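Long-range contact in lipase aflb (Neosartorya fumigata, PDB 6IDY), which probably hydrolyses the ester bonds of lipids and carries a bound calcium ion: residues 280-294 and 422-435. Residues are numbered along the deposited sequence; the frame is centred on the assembly and turned at random.
Sequences ACTPSLWQQGWNTEF and VLAYKPKTFGEPAI
Cys-281 and Thr-429 form a single antiparallel bridge, a hydrogen-bonded pair in which Cys-281 N reaches Thr-429 O at 2.8 Å and Thr-429 N returns to Cys-281 O at 2.9 Å. Thr-429 O takes a second bond, from Trp-286 NE1 at 2.9 Å; this one is bent (132°), lies close to the indole plane, and comes from the opposite face of the carbonyl. Gly-431 CA packs over one face of that indole, 4.1 Å from the centroid of its five-membered ring.

The extended chain of Glu-432 carries its carboxylate to the start of helix 293-299. There Glu-432 OE2 accepts from Glu-293 N at 2.8 Å and Glu-432 OE1 from Phe-294 N at 3.0 Å, both through syn lone pairs, which fixes the carboxylate's rotation. A water links Glu-432 OE1 to Gln-287 NE2 and Pro-433 O; the Gln-287 amide also bonds to Val-205 N through OE1 and to Asp-204 through NE2.

Toward helix 414-424, Thr-282 CB sits over a face of the Tyr-425 ring, whose OH bonds to Asn-203.

A carboxylate from a distant segment thus takes the first N-H groups of a helix, behind its N-cap residue Thr-292, and with the bridge beside the Cys-273–Cys-281 disulfide fastens the C-terminal tail to this alpha/beta fold.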
ATOM      1  N   ALA A 280     -17.992  12.872  -6.095  1.00 23.23           N
ATOM      2  CA  ALA A 280     -16.789  13.694  -6.294  1.00 23.14           C
ATOM      3  C   ALA A 280     -15.665  13.118  -5.429  1.00 25.67           C
ATOM      4  O   ALA A 280     -15.737  13.119  -4.196  1.00 23.83           O
ATOM      5  CB  ALA A 280     -17.069  15.153  -5.943  1.00 24.63           C
ATOM      6  N   CYS A 281     -14.663  12.543  -6.095  1.00 22.34           N
ATOM      7  CA  CYS A 281     -13.562  11.837  -5.444  1.00 20.96           C
ATOM      8  C   CYS A 281     -12.216  12.299  -5.970  1.00 23.85           C
ATOM      9  O   CYS A 281     -12.040  13.485  -6.189  1.00 24.04           O
ATOM     10  CB  CYS A 281     -13.762  10.333  -5.610  1.00 20.29           C
ATOM     11  SG  CYS A 281     -15.436   9.778  -5.197  1.00 24.41           S
ATOM     12  N   THR A 282     -11.248  11.390  -6.131  1.00 20.21           N
ATOM     13  CA  THR A 282      -9.932  11.757  -6.648  1.00 19.31           C
ATOM     14  C   THR A 282      -9.664  10.911  -7.895  1.00 24.07           C
ATOM     15  O   THR A 282     -10.343   9.888  -8.063  1.00 23.40           O
ATOM     16  CB  THR A 282      -8.822  11.640  -5.564  1.00 21.44           C
ATOM     17  OG1 THR A 282      -8.233  10.343  -5.599  1.00 19.13           O
ATOM     18  CG2 THR A 282      -9.297  11.987  -4.151  1.00 21.39           C
ATOM     19  N   PRO A 283      -8.688  11.288  -8.771  1.00 20.61           N
ATOM     20  CA  PRO A 283      -8.407  10.457  -9.955  1.00 19.57           C
ATOM     21  C   PRO A 283      -8.121   8.992  -9.636  1.00 22.35           C
ATOM     22  O   PRO A 283      -8.716   8.132 -10.273  1.00 21.14           O
ATOM     23  CB  PRO A 283      -7.185  11.138 -10.585  1.00 20.96           C
ATOM     24  CG  PRO A 283      -7.283  12.550 -10.160  1.00 26.05           C
ATOM     25  CD  PRO A 283      -7.821  12.488  -8.753  1.00 21.99           C
ATOM     26  N   SER A 284      -7.243   8.705  -8.640  1.00 18.81           N
ATOM     27  CA  SER A 284      -6.885   7.328  -8.285  1.00 18.02           C
ATOM     28  C   SER A 284      -8.045   6.535  -7.697  1.00 23.16           C
ATOM     29  O   SER A 284      -8.087   5.325  -7.902  1.00 23.06           O
ATOM     30  CB  SER A 284      -5.664   7.278  -7.375  1.00 20.31           C
ATOM     31  OG  SER A 284      -5.985   7.574  -6.029  1.00 26.10           O
ATOM     32  N   LEU A 285      -8.989   7.202  -6.991  1.00 19.53           N
ATOM     33  CA  LEU A 285     -10.164   6.510  -6.448  1.00 19.15           C
ATOM     34  C   LEU A 285     -11.041   6.031  -7.602  1.00 23.62           C
ATOM     35  O   LEU A 285     -11.378   4.848  -7.651  1.00 21.72           O
ATOM     36  CB  LEU A 285     -10.978   7.381  -5.461  1.00 18.96           C
ATOM     37  CG  LEU A 285     -10.264   7.900  -4.191  1.00 23.20           C
ATOM     38  CD1 LEU A 285     -11.263   8.449  -3.185  1.00 22.72           C
ATOM     39  CD2 LEU A 285      -9.417   6.812  -3.517  1.00 25.24           C
ATOM     40  N   TRP A 286     -11.341   6.932  -8.567  1.00 20.93           N
ATOM     41  CA  TRP A 286     -12.142   6.592  -9.734  1.00 20.89           C
ATOM     42  C   TRP A 286     -11.490   5.539 -10.620  1.00 24.67           C
ATOM     43  O   TRP A 286     -12.188   4.632 -11.075  1.00 25.32           O
ATOM     44  CB  TRP A 286     -12.546   7.838 -10.536  1.00 20.34           C
ATOM     45  CG  TRP A 286     -13.744   8.540  -9.966  1.00 21.89           C
ATOM     46  CD1 TRP A 286     -13.809   9.831  -9.534  1.00 25.06           C
ATOM     47  CD2 TRP A 286     -15.038   7.964  -9.705  1.00 22.31           C
ATOM     48  NE1 TRP A 286     -15.068  10.105  -9.047  1.00 25.55           N
ATOM     49  CE2 TRP A 286     -15.844   8.980  -9.149  1.00 26.69           C
ATOM     50  CE3 TRP A 286     -15.600   6.688  -9.910  1.00 23.64           C
ATOM     51  CZ2 TRP A 286     -17.173   8.762  -8.782  1.00 26.53           C
ATOM     52  CZ3 TRP A 286     -16.925   6.480  -9.567  1.00 25.62           C
ATOM     53  CH2 TRP A 286     -17.699   7.509  -9.013  1.00 26.76           C
ATOM     54  N   GLN A 287     -10.157   5.612 -10.812  1.00 19.76           N
ATOM     55  CA  GLN A 287      -9.405   4.643 -11.634  1.00 19.58           C
ATOM     56  C   GLN A 287      -9.387   3.235 -11.051  1.00 22.06           C
ATOM     57  O   GLN A 287      -9.193   2.276 -11.792  1.00 21.34           O
ATOM     58  CB  GLN A 287      -7.960   5.112 -11.849  1.00 20.31           C
ATOM     59  CG  GLN A 287      -7.860   6.283 -12.810  1.00 21.68           C
ATOM     60  CD  GLN A 287      -6.480   6.881 -12.815  1.00 26.59           C
ATOM     61  OE1 GLN A 287      -5.898   7.200 -11.771  1.00 20.41           O
ATOM     62  NE2 GLN A 287      -5.941   7.067 -14.004  1.00 17.93           N
ATOM     63  N   GLN A 288      -9.587   3.107  -9.733  1.00 18.12           N
ATOM     64  CA  GLN A 288      -9.552   1.811  -9.065  1.00 17.97           C
ATOM     65  C   GLN A 288     -10.898   1.069  -9.094  1.00 22.27           C
ATOM     66  O   GLN A 288     -11.050   0.043  -8.430  1.00 22.41           O
ATOM     67  CB  GLN A 288      -8.979   1.937  -7.650  1.00 19.04           C
ATOM     68  CG  GLN A 288      -7.469   2.168  -7.718  1.00 16.87           C
ATOM     69  CD  GLN A 288      -6.878   2.452  -6.377  1.00 24.99           C
ATOM     70  OE1 GLN A 288      -6.874   3.589  -5.891  1.00 23.93           O
ATOM     71  NE2 GLN A 288      -6.366   1.421  -5.750  1.00 14.82           N
ATOM     72  N   GLY A 289     -11.832   1.552  -9.906  1.00 18.57           N
ATOM     73  CA  GLY A 289     -13.090   0.854 -10.139  1.00 19.04           C
ATOM     74  C   GLY A 289     -12.809  -0.359 -11.014  1.00 23.13           C
ATOM     75  O   GLY A 289     -11.887  -0.327 -11.830  1.00 22.27           O
ATOM     76  N   TRP A 290     -13.579  -1.433 -10.836  1.00 20.65           N
ATOM     77  CA  TRP A 290     -13.427  -2.697 -11.569  1.00 20.92           C
ATOM     78  C   TRP A 290     -13.408  -2.567 -13.087  1.00 24.79           C
ATOM     79  O   TRP A 290     -12.589  -3.214 -13.735  1.00 23.93           O
ATOM     80  CB  TRP A 290     -14.540  -3.683 -11.168  1.00 19.28           C
ATOM     81  CG  TRP A 290     -14.289  -5.100 -11.600  1.00 19.37           C
ATOM     82  CD1 TRP A 290     -14.695  -5.689 -12.761  1.00 22.16           C
ATOM     83  CD2 TRP A 290     -13.558  -6.099 -10.874  1.00 18.44           C
ATOM     84  NE1 TRP A 290     -14.287  -7.002 -12.793  1.00 21.47           N
ATOM     85  CE2 TRP A 290     -13.578  -7.279 -11.651  1.00 22.06           C
ATOM     86  CE3 TRP A 290     -12.916  -6.123  -9.625  1.00 19.12           C
ATOM     87  CZ2 TRP A 290     -12.963  -8.465 -11.230  1.00 21.00           C
ATOM     88  CZ3 TRP A 290     -12.308  -7.299  -9.207  1.00 20.26           C
ATOM     89  CH2 TRP A 290     -12.348  -8.458  -9.997  1.00 20.86           C
ATOM     90  N   ASN A 291     -14.333  -1.779 -13.647  1.00 23.30           N
ATOM     91  CA  ASN A 291     -14.513  -1.662 -15.093  1.00 24.26           C
ATOM     92  C   ASN A 291     -13.992  -0.367 -15.720  1.00 26.54           C
ATOM     93  O   ASN A 291     -14.408  -0.013 -16.831  1.00 26.37           O
ATOM     94  CB  ASN A 291     -15.988  -1.880 -15.448  1.00 29.28           C
ATOM     95  CG  ASN A 291     -16.248  -3.317 -15.819  1.00 69.52           C
ATOM     96  OD1 ASN A 291     -16.082  -3.727 -16.977  1.00 68.78           O
ATOM     97  ND2 ASN A 291     -16.618  -4.122 -14.837  1.00 60.22           N
ATOM     98  N   THR A 292     -13.040   0.295 -15.063  1.00 21.10           N
ATOM     99  CA  THR A 292     -12.509   1.546 -15.592  1.00 20.72           C
ATOM    100  C   THR A 292     -11.640   1.348 -16.816  1.00 23.76           C
ATOM    101  O   THR A 292     -11.142   0.245 -17.056  1.00 21.51           O
ATOM    102  CB  THR A 292     -11.763   2.326 -14.516  1.00 21.50           C
ATOM    103  OG1 THR A 292     -10.652   1.547 -14.060  1.00 19.45           O
ATOM    104  CG2 THR A 292     -12.677   2.738 -13.367  1.00 15.20           C
ATOM    105  N   GLU A 293     -11.452   2.433 -17.585  1.00 21.97           N
ATOM    106  CA  GLU A 293     -10.567   2.449 -18.740  1.00 22.36           C
ATOM    107  C   GLU A 293      -9.137   2.231 -18.259  1.00 24.56           C
ATOM    108  O   GLU A 293      -8.385   1.544 -18.935  1.00 23.71           O
ATOM    109  CB  GLU A 293     -10.688   3.768 -19.518  1.00 24.48           C
ATOM    110  CG  GLU A 293     -11.810   3.745 -20.545  1.00 38.42           C
ATOM    111  CD  GLU A 293     -11.643   2.723 -21.657  1.00 65.07           C
ATOM    112  OE1 GLU A 293     -10.593   2.744 -22.340  1.00 63.98           O
ATOM    113  OE2 GLU A 293     -12.563   1.895 -21.840  1.00 60.35           O
ATOM    114  N   PHE A 294      -8.786   2.755 -17.059  1.00 20.15           N
ATOM    115  CA  PHE A 294      -7.461   2.565 -16.469  1.00 18.44           C
ATOM    116  C   PHE A 294      -7.125   1.075 -16.302  1.00 22.18           C
ATOM    117  O   PHE A 294      -6.091   0.629 -16.787  1.00 21.92           O
ATOM    118  CB  PHE A 294      -7.310   3.307 -15.122  1.00 19.14           C
ATOM    119  CG  PHE A 294      -5.986   2.966 -14.475  1.00 19.57           C
ATOM    120  CD1 PHE A 294      -4.803   3.537 -14.936  1.00 21.47           C
ATOM    121  CD2 PHE A 294      -5.904   1.969 -13.507  1.00 20.41           C
ATOM    122  CE1 PHE A 294      -3.574   3.155 -14.403  1.00 22.08           C
ATOM    123  CE2 PHE A 294      -4.670   1.575 -12.989  1.00 22.38           C
ATOM    124  CZ  PHE A 294      -3.513   2.151 -13.460  1.00 21.03           C
ATOM    125  N   VAL A 422      -7.967  12.014   1.644  1.00 22.77           N
ATOM    126  CA  VAL A 422      -9.085  11.945   0.685  1.00 22.70           C
ATOM    127  C   VAL A 422      -9.953  13.210   0.784  1.00 27.96           C
ATOM    128  O   VAL A 422     -10.225  13.857  -0.238  1.00 27.75           O
ATOM    129  CB  VAL A 422      -9.922  10.632   0.820  1.00 25.46           C
ATOM    130  CG1 VAL A 422     -11.222  10.713   0.027  1.00 25.09           C
ATOM    131  CG2 VAL A 422      -9.119   9.424   0.358  1.00 24.23           C
ATOM    132  N   LEU A 423     -10.330  13.586   2.018  1.00 24.73           N
ATOM    133  CA  LEU A 423     -11.186  14.745   2.264  1.00 25.27           C
ATOM    134  C   LEU A 423     -10.526  16.070   1.903  1.00 28.63           C
ATOM    135  O   LEU A 423     -11.198  16.934   1.342  1.00 28.65           O
ATOM    136  CB  LEU A 423     -11.731  14.748   3.702  1.00 26.02           C
ATOM    137  CG  LEU A 423     -12.579  13.518   4.124  1.00 30.55           C
ATOM    138  CD1 LEU A 423     -13.200  13.724   5.497  1.00 31.72           C
ATOM    139  CD2 LEU A 423     -13.677  13.199   3.115  1.00 32.15           C
ATOM    140  N   ALA A 424      -9.213  16.211   2.145  1.00 25.05           N
ATOM    141  CA  ALA A 424      -8.476  17.442   1.818  1.00 25.18           C
ATOM    142  C   ALA A 424      -8.110  17.553   0.333  1.00 27.83           C
ATOM    143  O   ALA A 424      -7.734  18.637  -0.110  1.00 28.04           O
ATOM    144  CB  ALA A 424      -7.216  17.541   2.666  1.00 26.03           C
ATOM    145  N   TYR A 425      -8.195  16.445  -0.434  1.00 24.06           N
ATOM    146  CA  TYR A 425      -7.836  16.459  -1.853  1.00 23.34           C
ATOM    147  C   TYR A 425      -8.744  17.378  -2.646  1.00 27.03           C
ATOM    148  O   TYR A 425      -9.963  17.219  -2.626  1.00 25.90           O
ATOM    149  CB  TYR A 425      -7.826  15.048  -2.459  1.00 23.32           C
ATOM    150  CG  TYR A 425      -7.260  15.009  -3.864  1.00 23.72           C
ATOM    151  CD1 TYR A 425      -8.064  15.275  -4.971  1.00 25.60           C
ATOM    152  CD2 TYR A 425      -5.920  14.700  -4.090  1.00 23.14           C
ATOM    153  CE1 TYR A 425      -7.546  15.244  -6.266  1.00 25.74           C
ATOM    154  CE2 TYR A 425      -5.399  14.644  -5.381  1.00 23.06           C
ATOM    155  CZ  TYR A 425      -6.216  14.918  -6.465  1.00 28.52           C
ATOM    156  OH  TYR A 425      -5.709  14.872  -7.742  1.00 31.99           O
ATOM    157  N   LYS A 426      -8.133  18.349  -3.329  1.00 24.96           N
ATOM    158  CA  LYS A 426      -8.821  19.344  -4.149  1.00 25.78           C
ATOM    159  C   LYS A 426      -7.980  19.643  -5.397  1.00 31.94           C
ATOM    160  O   LYS A 426      -6.759  19.716  -5.285  1.00 31.73           O
ATOM    161  CB  LYS A 426      -9.085  20.639  -3.350  1.00 27.96           C
ATOM    162  CG  LYS A 426     -10.107  20.471  -2.232  1.00 34.91           C
ATOM    163  CD  LYS A 426     -10.215  21.680  -1.313  1.00 41.46           C
ATOM    164  CE  LYS A 426     -11.083  21.346  -0.120  1.00 46.60           C
ATOM    165  NZ  LYS A 426     -11.595  22.564   0.565  1.00 57.55           N
ATOM    166  N   PRO A 427      -8.589  19.816  -6.594  1.00 29.94           N
ATOM    167  CA  PRO A 427     -10.029  19.728  -6.883  1.00 29.24           C
ATOM    168  C   PRO A 427     -10.509  18.284  -7.000  1.00 30.87           C
ATOM    169  O   PRO A 427      -9.766  17.425  -7.470  1.00 29.85           O
ATOM    170  CB  PRO A 427     -10.171  20.532  -8.179  1.00 31.67           C
ATOM    171  CG  PRO A 427      -8.849  20.366  -8.883  1.00 36.66           C
ATOM    172  CD  PRO A 427      -7.804  20.113  -7.812  1.00 31.88           C
ATOM    173  N   LYS A 428     -11.732  18.007  -6.522  1.00 26.15           N
ATOM    174  CA  LYS A 428     -12.299  16.666  -6.612  1.00 24.30           C
ATOM    175  C   LYS A 428     -12.827  16.412  -8.016  1.00 26.16           C
ATOM    176  O   LYS A 428     -13.050  17.363  -8.768  1.00 25.24           O
ATOM    177  CB  LYS A 428     -13.332  16.396  -5.505  1.00 27.37           C
ATOM    178  CG  LYS A 428     -12.649  16.006  -4.202  1.00 28.26           C
ATOM    179  CD  LYS A 428     -13.606  15.606  -3.104  1.00 31.28           C
ATOM    180  CE  LYS A 428     -12.853  15.293  -1.830  1.00 30.03           C
ATOM    181  NZ  LYS A 428     -12.275  16.514  -1.202  1.00 25.38           N
ATOM    182  N   THR A 429     -12.911  15.137  -8.415  1.00 22.18           N
ATOM    183  CA  THR A 429     -13.309  14.755  -9.773  1.00 21.76           C
ATOM    184  C   THR A 429     -14.478  13.786  -9.759  1.00 23.47           C
ATOM    185  O   THR A 429     -14.582  12.966  -8.853  1.00 22.23           O
ATOM    186  CB  THR A 429     -12.115  14.135 -10.537  1.00 25.63           C
ATOM    187  OG1 THR A 429     -11.751  12.911  -9.907  1.00 25.26           O
ATOM    188  CG2 THR A 429     -10.896  15.053 -10.597  1.00 24.32           C
ATOM    189  N   PHE A 430     -15.321  13.850 -10.795  1.00 19.97           N
ATOM    190  CA  PHE A 430     -16.487  12.981 -10.954  1.00 20.06           C
ATOM    191  C   PHE A 430     -16.211  11.733 -11.798  1.00 26.16           C
ATOM    192  O   PHE A 430     -17.061  10.851 -11.870  1.00 27.16           O
ATOM    193  CB  PHE A 430     -17.650  13.783 -11.556  1.00 21.53           C
ATOM    194  CG  PHE A 430     -18.395  14.607 -10.540  1.00 22.74           C
ATOM    195  CD1 PHE A 430     -17.854  15.794 -10.047  1.00 25.49           C
ATOM    196  CD2 PHE A 430     -19.649  14.215 -10.092  1.00 23.81           C
ATOM    197  CE1 PHE A 430     -18.551  16.562  -9.110  1.00 25.90           C
ATOM    198  CE2 PHE A 430     -20.345  14.987  -9.158  1.00 26.70           C
ATOM    199  CZ  PHE A 430     -19.797  16.155  -8.681  1.00 24.89           C
ATOM    200  N   GLY A 431     -15.050  11.677 -12.441  1.00 23.14           N
ATOM    201  CA  GLY A 431     -14.666  10.551 -13.282  1.00 22.13           C
ATOM    202  C   GLY A 431     -13.172  10.405 -13.416  1.00 26.19           C
ATOM    203  O   GLY A 431     -12.424  11.306 -13.038  1.00 27.41           O
ATOM    204  N   GLU A 432     -12.727   9.262 -13.950  1.00 21.54           N
ATOM    205  CA  GLU A 432     -11.311   8.958 -14.154  1.00 20.36           C
ATOM    206  C   GLU A 432     -10.666   9.849 -15.243  1.00 25.37           C
ATOM    207  O   GLU A 432     -11.368  10.263 -16.174  1.00 25.75           O
ATOM    208  CB  GLU A 432     -11.133   7.464 -14.481  1.00 20.60           C
ATOM    209  CG  GLU A 432     -11.687   7.042 -15.837  1.00 24.66           C
ATOM    210  CD  GLU A 432     -11.415   5.603 -16.217  1.00 34.55           C
ATOM    211  OE1 GLU A 432     -10.252   5.159 -16.081  1.00 23.52           O
ATOM    212  OE2 GLU A 432     -12.369   4.920 -16.652  1.00 24.93           O
ATOM    213  N   PRO A 433      -9.339  10.129 -15.183  1.00 21.36           N
ATOM    214  CA  PRO A 433      -8.731  10.951 -16.245  1.00 21.43           C
ATOM    215  C   PRO A 433      -8.537  10.192 -17.569  1.00 25.90           C
ATOM    216  O   PRO A 433      -8.774   8.980 -17.647  1.00 24.94           O
ATOM    217  CB  PRO A 433      -7.389  11.379 -15.635  1.00 22.61           C
ATOM    218  CG  PRO A 433      -7.052  10.319 -14.675  1.00 25.78           C
ATOM    219  CD  PRO A 433      -8.344   9.748 -14.156  1.00 21.63           C
ATOM    220  N   ALA A 434      -8.102  10.913 -18.617  1.00 23.19           N
ATOM    221  CA  ALA A 434      -7.821  10.326 -19.926  1.00 23.21           C
ATOM    222  C   ALA A 434      -6.606   9.382 -19.834  1.00 26.75           C
ATOM    223  O   ALA A 434      -5.722   9.565 -18.985  1.00 25.87           O
ATOM    224  CB  ALA A 434      -7.546  11.432 -20.942  1.00 24.30           C
ATOM    225  N   ILE A 435      -6.575   8.374 -20.700  1.00 24.23           N
ATOM    226  CA  ILE A 435      -5.467   7.420 -20.778  1.00 23.46           C
ATOM    227  C   ILE A 435      -4.269   8.095 -21.454  1.00 27.76           C
ATOM    228  O   ILE A 435      -4.433   8.752 -22.483  1.00 27.68           O
ATOM    229  CB  ILE A 435      -5.909   6.102 -21.496  1.00 26.01           C
ATOM    230  CG1 ILE A 435      -7.068   5.385 -20.741  1.00 25.28           C
ATOM    231  CG2 ILE A 435      -4.725   5.149 -21.772  1.00 25.82           C
ATOM    232  CD1 ILE A 435      -6.803   5.002 -19.273  1.00 29.58           C
TER
HETATM  233  O   HOH W   1      -7.913   6.752 -16.124  1.00 18.75           O